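Side-chain contacts in putative glutaryl-CoA dehydrogenase (Thermus thermophilus, PDB 2EBA), which belongs to the acyl-CoA dehydrogenase family of flavoproteins and binds flavin-adenine dinucleotide in a tetrameric assembly: residues A[16-21]-A[72-77]; A[35-38]-A[43-46]; A[254-259]-A[292-297]. All coordinates share one frame; numbering follows the deposited sequence.

How the contacts relate
From the N terminus, helix 13-29 opens contact 1, which closes a loop of 50 residues when helix 72-85 packs back against it. Contact 2 is nested inside that loop: just four residues separate its segments, where the chain turns back after helix 31-39. Its centre lies about 23 Å from that of contact 1, and the two do not touch. Contact 3 follows in series, closing a loop of 32 residues between helices 235-269 and 281-309 of the C-terminal family region, with its centre about 16 Å from that of contact 1. Helix 72-85 connects these two contacts: Leu77 touches Trp250, and Tyr80 bonds to both Glu257 and His294.

Contact 1 (A[16-21]-A[72-77]); sequences KEVQKA and SAAYGL
Val18 has its CG1 anti to the carbonyl carbon (chi1 -44°), a rotation that sets CG2 between the backbone N and the carbonyl carbon and aims this methyl at helix 72-85. Leu77 offers its CB in return, because the bond from CA to CB points toward helix 13-29. The contact is carried mainly by that one valine methyl, at ordinary van der Waals distances. Val18 CG2 lies 3.9 Å from Ala74 CB and 3.8 Å from Ala74 O, so it meets both the methyl and the backbone of the same residue. Further along the helix, Val18 CG2 comes within 4.2 Å of Leu77 CB. The valine branch therefore touches positions i and i+3, just under one turn apart, on the face of helix 72-85 turned to it. A looser apolar approach extends the contact, with Gln19 CG 4.5 Å from Leu77 CD2; this involves the aliphatic part of the glutamine, whose end leads away.

No hydrogen bond crosses between the segments, which bury 186 Å² in total, so the join rests on apolar packing. The small side chain of Ala74 helps explain how the segment axes can approach to 8.9 Å, and the CA atoms of Gln19 and Leu77 come as near as 5.8 Å. Beyond the pair, Leu77 also packs on Trp250 of helix 235-269, while Ser72 OG hydrogen-bonds to Asp309 OD1, which ties the second helix to the C-terminal region as well. The short segments run nearly parallel, at 16°, although a long excursion of the chain separates them. This is a parallel helix-helix packing between non-consecutive helices, part of the helical N-terminal domain of the acyl-CoA dehydrogenase fold.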
loop_
_atom_site.group_PDB
_atom_site.type_symbol
_atom_site.label_atom_id
_atom_site.label_comp_id
_atom_site.label_asym_id
_atom_site.label_seq_id
_atom_site.Cartn_x
_atom_site.Cartn_y
_atom_site.Cartn_z
ATOM N N LYS A 16 -31.493 -9.616 -15.606
ATOM C CA LYS A 16 -30.492 -10.308 -16.397
ATOM C C LYS A 16 -30.618 -10.022 -17.871
ATOM O O LYS A 16 -29.605 -10.036 -18.593
ATOM C CB LYS A 16 -30.526 -11.816 -16.114
ATOM C CG LYS A 16 -29.931 -12.147 -14.753
ATOM C CD LYS A 16 -29.741 -13.629 -14.509
ATOM C CE LYS A 16 -31.059 -14.335 -14.326
ATOM N NZ LYS A 16 -30.836 -15.548 -13.523
ATOM N N GLU A 17 -31.818 -9.737 -18.363
ATOM C CA GLU A 17 -31.862 -9.442 -19.774
ATOM C C GLU A 17 -31.577 -7.959 -20.047
ATOM O O GLU A 17 -31.238 -7.621 -21.207
ATOM C CB GLU A 17 -33.179 -9.899 -20.423
ATOM C CG GLU A 17 -32.944 -10.693 -21.728
ATOM C CD GLU A 17 -32.911 -9.799 -22.975
ATOM O OE1 GLU A 17 -33.592 -8.745 -22.978
ATOM O OE2 GLU A 17 -32.231 -10.152 -23.967
ATOM N N VAL A 18 -31.679 -7.053 -19.057
ATOM C CA VAL A 18 -31.336 -5.673 -19.410
ATOM C C VAL A 18 -29.806 -5.705 -19.554
ATOM O O VAL A 18 -29.233 -4.931 -20.332
ATOM C CB VAL A 18 -31.805 -4.579 -18.373
ATOM C CG1 VAL A 18 -33.228 -4.870 -17.937
ATOM C CG2 VAL A 18 -30.864 -4.493 -17.227
ATOM N N GLN A 19 -29.144 -6.636 -18.860
ATOM C CA GLN A 19 -27.688 -6.740 -18.943
ATOM C C GLN A 19 -27.278 -7.306 -20.295
ATOM O O GLN A 19 -26.400 -6.752 -20.960
ATOM C CB GLN A 19 -27.109 -7.623 -17.836
ATOM C CG GLN A 19 -25.574 -7.663 -17.797
ATOM C CD GLN A 19 -24.979 -8.827 -18.576
ATOM O OE1 GLN A 19 -23.913 -8.722 -19.200
ATOM N NE2 GLN A 19 -25.660 -9.954 -18.515
ATOM N N LYS A 20 -27.904 -8.392 -20.728
ATOM C CA LYS A 20 -27.516 -8.983 -22.000
ATOM C C LYS A 20 -27.749 -8.044 -23.179
ATOM O O LYS A 20 -26.907 -7.948 -24.061
ATOM C CB LYS A 20 -28.279 -10.270 -22.234
ATOM C CG LYS A 20 -28.243 -11.246 -21.049
ATOM C CD LYS A 20 -26.980 -12.135 -21.073
ATOM C CE LYS A 20 -26.109 -11.884 -19.868
ATOM N NZ LYS A 20 -24.768 -12.542 -19.936
ATOM N N ALA A 21 -28.890 -7.367 -23.193
ATOM C CA ALA A 21 -29.221 -6.485 -24.309
ATOM C C ALA A 21 -28.317 -5.260 -24.333
ATOM O O ALA A 21 -27.897 -4.818 -25.416
ATOM C CB ALA A 21 -30.659 -6.032 -24.168
ATOM N N SER A 72 -33.477 -1.030 -9.347
ATOM C CA SER A 72 -32.237 -0.306 -9.137
ATOM C C SER A 72 -31.107 -1.188 -9.630
ATOM O O SER A 72 -30.155 -0.702 -10.230
ATOM C CB SER A 72 -32.046 0.023 -7.657
ATOM O OG SER A 72 -32.937 1.053 -7.264
ATOM N N ALA A 73 -31.222 -2.491 -9.387
ATOM C CA ALA A 73 -30.203 -3.426 -9.833
ATOM C C ALA A 73 -30.060 -3.270 -11.355
ATOM O O ALA A 73 -28.949 -3.216 -11.888
ATOM C CB ALA A 73 -30.609 -4.849 -9.473
ATOM N N ALA A 74 -31.193 -3.173 -12.044
ATOM C CA ALA A 74 -31.202 -3.024 -13.497
ATOM C C ALA A 74 -30.508 -1.735 -13.918
ATOM O O ALA A 74 -29.800 -1.713 -14.921
ATOM C CB ALA A 74 -32.651 -3.049 -14.030
ATOM N N TYR A 75 -30.721 -0.662 -13.162
ATOM C CA TYR A 75 -30.084 0.618 -13.457
ATOM C C TYR A 75 -28.591 0.408 -13.258
ATOM O O TYR A 75 -27.783 0.774 -14.106
ATOM C CB TYR A 75 -30.623 1.707 -12.512
ATOM C CG TYR A 75 -29.890 3.048 -12.542
ATOM C CD1 TYR A 75 -29.492 3.633 -13.746
ATOM C CD2 TYR A 75 -29.631 3.745 -11.359
ATOM C CE1 TYR A 75 -28.855 4.874 -13.765
ATOM C CE2 TYR A 75 -29.000 4.977 -11.365
ATOM C CZ TYR A 75 -28.612 5.538 -12.569
ATOM O OH TYR A 75 -27.960 6.752 -12.572
ATOM N N GLY A 76 -28.238 -0.211 -12.133
ATOM C CA GLY A 76 -26.844 -0.480 -11.843
ATOM C C GLY A 76 -26.232 -1.295 -12.956
ATOM O O GLY A 76 -25.111 -1.037 -13.375
ATOM N N LEU A 77 -26.984 -2.274 -13.448
ATOM C CA LEU A 77 -26.529 -3.143 -14.522
ATOM C C LEU A 77 -26.332 -2.431 -15.852
ATOM O O LEU A 77 -25.474 -2.828 -16.623
ATOM C CB LEU A 77 -27.492 -4.321 -14.713
ATOM C CG LEU A 77 -27.484 -5.393 -13.612
ATOM C CD1 LEU A 77 -28.646 -6.369 -13.794
ATOM C CD2 LEU A 77 -26.163 -6.128 -13.636
#

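Contact 2 (A[35-38]-A[43-46]); sequences RDWW and FPTH
His46 NE2 is the polar atom nearest the Trp37 side chain, and it lies against two adjacent indole carbons, Trp37 CZ2 at 3.4 Å and Trp37 CH2 at 3.6 Å, in a van der Waals approach and not a bond. Seen from the histidine, Trp37 CZ2 sits at the edge of the imidazole, in its plane. The two planes are turned 83° against each other, and the centroids of the Trp37 six-membered ring and the His46 ring are 5.4 Å apart, an oblique pairing. It is the first torsion of His46 (chi1 65°) that brings the ring back: CG lies between the backbone N and the carbonyl carbon, and the end of the side chain comes nearer to the indole than its root would suggest.

Pro44 makes the other half of the contact. Its CB lies 3.6 Å from the centroid of the Trp37 six-membered ring and 12° off the ring normal, which meets the geometry of a CH-pi interaction over the face. Pro44 CG reaches Trp37 CZ3 at 3.5 Å, so the proline rests its CB-CG edge on that face, CG toward the CE3-CZ3 rim. Pro44 is also the centre of an inverse gamma turn, in which Thr45 N gives a weak hydrogen bond to Phe43 O. The ring of His33 meets that of Trp37, while Leu89 of helix 87-107 packs on Pro44.

No hydrogen bond joins the segments; between them the attraction is therefore probably mostly dispersion and CH-pi, with Pro44 CB set over the pi face of the indole.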
loop_
_atom_site.group_PDB
_atom_site.type_symbol
_atom_site.label_atom_id
_atom_site.label_comp_id
_atom_site.label_asym_id
_atom_site.label_seq_id
_atom_site.Cartn_x
_atom_site.Cartn_y
_atom_site.Cartn_z
ATOM N N ARG A 35 -12.697 4.288 -29.285
ATOM C CA ARG A 35 -11.320 4.762 -29.437
ATOM C C ARG A 35 -11.370 6.123 -30.090
ATOM O O ARG A 35 -11.144 7.146 -29.446
ATOM C CB ARG A 35 -10.502 3.846 -30.340
ATOM C CG ARG A 35 -9.466 3.004 -29.639
ATOM C CD ARG A 35 -9.899 1.552 -29.566
ATOM N NE ARG A 35 -8.793 0.659 -29.893
ATOM C CZ ARG A 35 -8.924 -0.644 -30.129
ATOM N NH1 ARG A 35 -10.125 -1.214 -30.077
ATOM N NH2 ARG A 35 -7.850 -1.373 -30.421
ATOM N N ASP A 36 -11.675 6.138 -31.383
ATOM C CA ASP A 36 -11.757 7.368 -32.143
ATOM C C ASP A 36 -12.498 8.488 -31.420
ATOM O O ASP A 36 -11.997 9.607 -31.357
ATOM C CB ASP A 36 -12.400 7.075 -33.485
ATOM C CG ASP A 36 -11.682 5.960 -34.226
ATOM O OD1 ASP A 36 -10.538 5.630 -33.827
ATOM O OD2 ASP A 36 -12.231 5.403 -35.192
ATOM N N TRP A 37 -13.669 8.222 -30.871
ATOM C CA TRP A 37 -14.375 9.298 -30.200
ATOM C C TRP A 37 -13.602 9.858 -28.987
ATOM O O TRP A 37 -13.552 11.080 -28.808
ATOM C CB TRP A 37 -15.761 8.835 -29.767
ATOM C CG TRP A 37 -16.649 8.387 -30.894
ATOM C CD1 TRP A 37 -16.610 8.784 -32.218
ATOM C CD2 TRP A 37 -17.784 7.520 -30.778
ATOM N NE1 TRP A 37 -17.655 8.215 -32.915
ATOM C CE2 TRP A 37 -18.392 7.438 -32.056
ATOM C CE3 TRP A 37 -18.355 6.805 -29.712
ATOM C CZ2 TRP A 37 -19.538 6.663 -32.295
ATOM C CZ3 TRP A 37 -19.487 6.041 -29.950
ATOM C CH2 TRP A 37 -20.064 5.974 -31.232
ATOM N N TRP A 38 -13.009 8.984 -28.164
ATOM C CA TRP A 38 -12.247 9.416 -26.989
ATOM C C TRP A 38 -11.077 10.255 -27.533
ATOM O O TRP A 38 -10.811 11.375 -27.068
ATOM C CB TRP A 38 -11.705 8.203 -26.235
ATOM C CG TRP A 38 -11.150 8.526 -24.909
ATOM C CD1 TRP A 38 -11.837 8.607 -23.728
ATOM C CD2 TRP A 38 -9.814 8.945 -24.623
ATOM N NE1 TRP A 38 -11.010 9.048 -22.721
ATOM C CE2 TRP A 38 -9.757 9.269 -23.244
ATOM C CE3 TRP A 38 -8.650 9.093 -25.401
ATOM C CZ2 TRP A 38 -8.597 9.734 -22.622
ATOM C CZ3 TRP A 38 -7.495 9.550 -24.787
ATOM C CH2 TRP A 38 -7.478 9.866 -23.406
ATOM N N PHE A 43 -18.356 13.424 -27.843
ATOM C CA PHE A 43 -19.395 12.587 -27.270
ATOM C C PHE A 43 -20.345 12.274 -28.408
ATOM O O PHE A 43 -20.781 13.168 -29.128
ATOM C CB PHE A 43 -20.176 13.303 -26.165
ATOM C CG PHE A 43 -21.256 12.449 -25.553
ATOM C CD1 PHE A 43 -20.940 11.524 -24.575
ATOM C CD2 PHE A 43 -22.566 12.512 -26.013
ATOM C CE1 PHE A 43 -21.901 10.666 -24.059
ATOM C CE2 PHE A 43 -23.544 11.649 -25.500
ATOM C CZ PHE A 43 -23.203 10.725 -24.520
ATOM N N PRO A 44 -20.686 10.992 -28.580
ATOM C CA PRO A 44 -21.592 10.544 -29.641
ATOM C C PRO A 44 -23.059 10.845 -29.372
ATOM O O PRO A 44 -23.786 9.991 -28.876
ATOM C CB PRO A 44 -21.311 9.054 -29.711
ATOM C CG PRO A 44 -21.032 8.728 -28.260
ATOM C CD PRO A 44 -20.132 9.845 -27.839
ATOM N N THR A 45 -23.497 12.052 -29.715
ATOM C CA THR A 45 -24.880 12.449 -29.488
ATOM C C THR A 45 -25.903 11.519 -30.118
ATOM O O THR A 45 -26.970 11.292 -29.551
ATOM C CB THR A 45 -25.145 13.901 -29.994
ATOM O OG1 THR A 45 -24.872 13.997 -31.400
ATOM C CG2 THR A 45 -24.261 14.876 -29.251
ATOM N N HIS A 46 -25.589 10.966 -31.288
ATOM C CA HIS A 46 -26.503 10.067 -31.990
ATOM C C HIS A 46 -26.780 8.795 -31.181
ATOM O O HIS A 46 -27.568 7.942 -31.601
ATOM C CB HIS A 46 -25.904 9.647 -33.315
ATOM C CG HIS A 46 -24.663 8.818 -33.155
ATOM N ND1 HIS A 46 -24.547 7.544 -33.659
ATOM C CD2 HIS A 46 -23.519 9.065 -32.495
ATOM C CE1 HIS A 46 -23.371 7.042 -33.313
ATOM N NE2 HIS A 46 -22.720 7.945 -32.604
#

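Contact 3 (A[254-259]-A[292-297]); sequences GALEAV and AWHTEG
Leu256 and His294 face each other in an antiparallel helix pair of the C-terminal helical domain of the acyl-CoA dehydrogenase fold, the segment axes 10.1 Å apart and their directions at 158°. The evidence falls into apolar packing, approaches to the imidazole ring, and a polar network beyond.

In the apolar group, both methyls of Leu256 touch His294 CB, Leu256 CD1 and CD2 each lying 4.0 Å from it. Leu256 CD1 additionally reaches Trp293 CB at 4.3 Å and lies 3.9 Å from His294 N, against the backbone. The leucine thus wedges into the surface between two consecutive residues.

Around the ring, His294 carries CG opposite its own backbone N (chi1 -175°), which extends the imidazole toward helix 235-269. Leu256 CB then stands at the ring edge, near its plane, 4.2 Å from His294 CD2. Glu257 CB approaches His294 NE2 at 4.1 Å.

The polar groups find their partners outside the segments. Arg23 and Arg84 form salt bridges with Glu257 OE1, and Leu2 N hydrogen-bonds to Glu257 OE2, a cluster that would probably favour a charged carboxylate. On the far side of helix 281-309, Glu296 OE1 forms a salt bridge with Lys328 of the third subunit, so this helix also takes part in the assembly. Histidine and glutamate do not bond directly: His294 NE2 and Glu257 OE2 are 4.5 Å apart, and the hydroxyl of Tyr80 hydrogen-bonds to both.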
loop_
_atom_site.group_PDB
_atom_site.type_symbol
_atom_site.label_atom_id
_atom_site.label_comp_id
_atom_site.label_asym_id
_atom_site.label_seq_id
_atom_site.Cartn_x
_atom_site.Cartn_y
_atom_site.Cartn_z
ATOM N N GLY A 254 -17.737 -2.437 -14.066
ATOM C CA GLY A 254 -17.740 -2.768 -15.477
ATOM C C GLY A 254 -16.435 -2.417 -16.166
ATOM O O GLY A 254 -15.942 -3.182 -16.991
ATOM N N ALA A 255 -15.884 -1.248 -15.849
ATOM C CA ALA A 255 -14.615 -0.824 -16.436
ATOM C C ALA A 255 -13.515 -1.744 -15.888
ATOM O O ALA A 255 -12.481 -1.944 -16.524
ATOM C CB ALA A 255 -14.319 0.643 -16.071
ATOM N N LEU A 256 -13.756 -2.299 -14.702
ATOM C CA LEU A 256 -12.802 -3.204 -14.071
ATOM C C LEU A 256 -12.796 -4.513 -14.849
ATOM O O LEU A 256 -11.750 -5.086 -15.092
ATOM C CB LEU A 256 -13.182 -3.459 -12.609
ATOM C CG LEU A 256 -12.047 -3.917 -11.670
ATOM C CD1 LEU A 256 -12.523 -3.972 -10.229
ATOM C CD2 LEU A 256 -11.554 -5.273 -12.094
ATOM N N GLU A 257 -13.968 -4.995 -15.238
ATOM C CA GLU A 257 -14.035 -6.218 -16.037
ATOM C C GLU A 257 -13.316 -5.981 -17.380
ATOM O O GLU A 257 -12.621 -6.855 -17.897
ATOM C CB GLU A 257 -15.498 -6.615 -16.294
ATOM C CG GLU A 257 -15.675 -7.572 -17.475
ATOM C CD GLU A 257 -17.109 -7.993 -17.708
ATOM O OE1 GLU A 257 -17.420 -8.392 -18.845
ATOM O OE2 GLU A 257 -17.925 -7.946 -16.764
ATOM N N ALA A 258 -13.476 -4.785 -17.932
ATOM C CA ALA A 258 -12.849 -4.463 -19.199
ATOM C C ALA A 258 -11.321 -4.526 -19.146
ATOM O O ALA A 258 -10.705 -5.173 -19.988
ATOM C CB ALA A 258 -13.298 -3.088 -19.668
ATOM N N VAL A 259 -10.706 -3.866 -18.169
ATOM C CA VAL A 259 -9.242 -3.872 -18.079
ATOM C C VAL A 259 -8.691 -5.213 -17.614
ATOM O O VAL A 259 -7.592 -5.615 -17.995
ATOM C CB VAL A 259 -8.708 -2.761 -17.128
ATOM C CG1 VAL A 259 -9.182 -1.404 -17.604
ATOM C CG2 VAL A 259 -9.162 -3.025 -15.697
ATOM N N ALA A 292 -10.316 -10.250 -7.119
ATOM C CA ALA A 292 -10.807 -10.106 -5.755
ATOM C C ALA A 292 -11.601 -8.821 -5.629
ATOM O O ALA A 292 -12.717 -8.813 -5.125
ATOM C CB ALA A 292 -9.640 -10.103 -4.764
ATOM N N TRP A 293 -11.025 -7.727 -6.106
ATOM C CA TRP A 293 -11.703 -6.445 -6.020
ATOM C C TRP A 293 -13.043 -6.444 -6.747
ATOM O O TRP A 293 -14.029 -5.930 -6.246
ATOM C CB TRP A 293 -10.811 -5.356 -6.589
ATOM C CG TRP A 293 -9.653 -5.031 -5.719
ATOM C CD1 TRP A 293 -9.562 -5.223 -4.380
ATOM C CD2 TRP A 293 -8.446 -4.381 -6.118
ATOM N NE1 TRP A 293 -8.369 -4.729 -3.911
ATOM C CE2 TRP A 293 -7.663 -4.206 -4.961
ATOM C CE3 TRP A 293 -7.950 -3.924 -7.345
ATOM C CZ2 TRP A 293 -6.403 -3.593 -4.991
ATOM C CZ3 TRP A 293 -6.701 -3.314 -7.379
ATOM C CH2 TRP A 293 -5.940 -3.155 -6.207
ATOM N N HIS A 294 -13.062 -7.021 -7.937
ATOM C CA HIS A 294 -14.278 -7.077 -8.718
ATOM C C HIS A 294 -15.387 -7.820 -7.999
ATOM O O HIS A 294 -16.529 -7.392 -8.017
ATOM C CB HIS A 294 -14.001 -7.723 -10.070
ATOM C CG HIS A 294 -15.182 -7.723 -10.986
ATOM N ND1 HIS A 294 -16.130 -8.725 -10.981
ATOM C CD2 HIS A 294 -15.577 -6.835 -11.930
ATOM C CE1 HIS A 294 -17.054 -8.452 -11.884
ATOM N NE2 HIS A 294 -16.745 -7.313 -12.473
ATOM N N THR A 295 -15.046 -8.934 -7.361
ATOM C CA THR A 295 -16.018 -9.736 -6.628
ATOM C C THR A 295 -16.561 -8.946 -5.442
ATOM O O THR A 295 -17.758 -8.960 -5.176
ATOM C CB THR A 295 -15.362 -11.041 -6.131
ATOM O OG1 THR A 295 -14.855 -11.768 -7.260
ATOM C CG2 THR A 295 -16.354 -11.897 -5.377
ATOM N N GLU A 296 -15.670 -8.262 -4.731
ATOM C CA GLU A 296 -16.045 -7.453 -3.584
ATOM C C GLU A 296 -16.953 -6.320 -4.041
ATOM O O GLU A 296 -17.958 -6.017 -3.413
ATOM C CB GLU A 296 -14.789 -6.879 -2.925
ATOM C CG GLU A 296 -13.975 -7.917 -2.181
ATOM C CD GLU A 296 -12.644 -7.388 -1.690
ATOM O OE1 GLU A 296 -12.018 -8.069 -0.851
ATOM O OE2 GLU A 296 -12.218 -6.309 -2.147
ATOM N N GLY A 297 -16.598 -5.710 -5.161
ATOM C CA GLY A 297 -17.384 -4.611 -5.681
ATOM C C GLY A 297 -18.788 -4.976 -6.099
ATOM O O GLY A 297 -19.714 -4.253 -5.789
#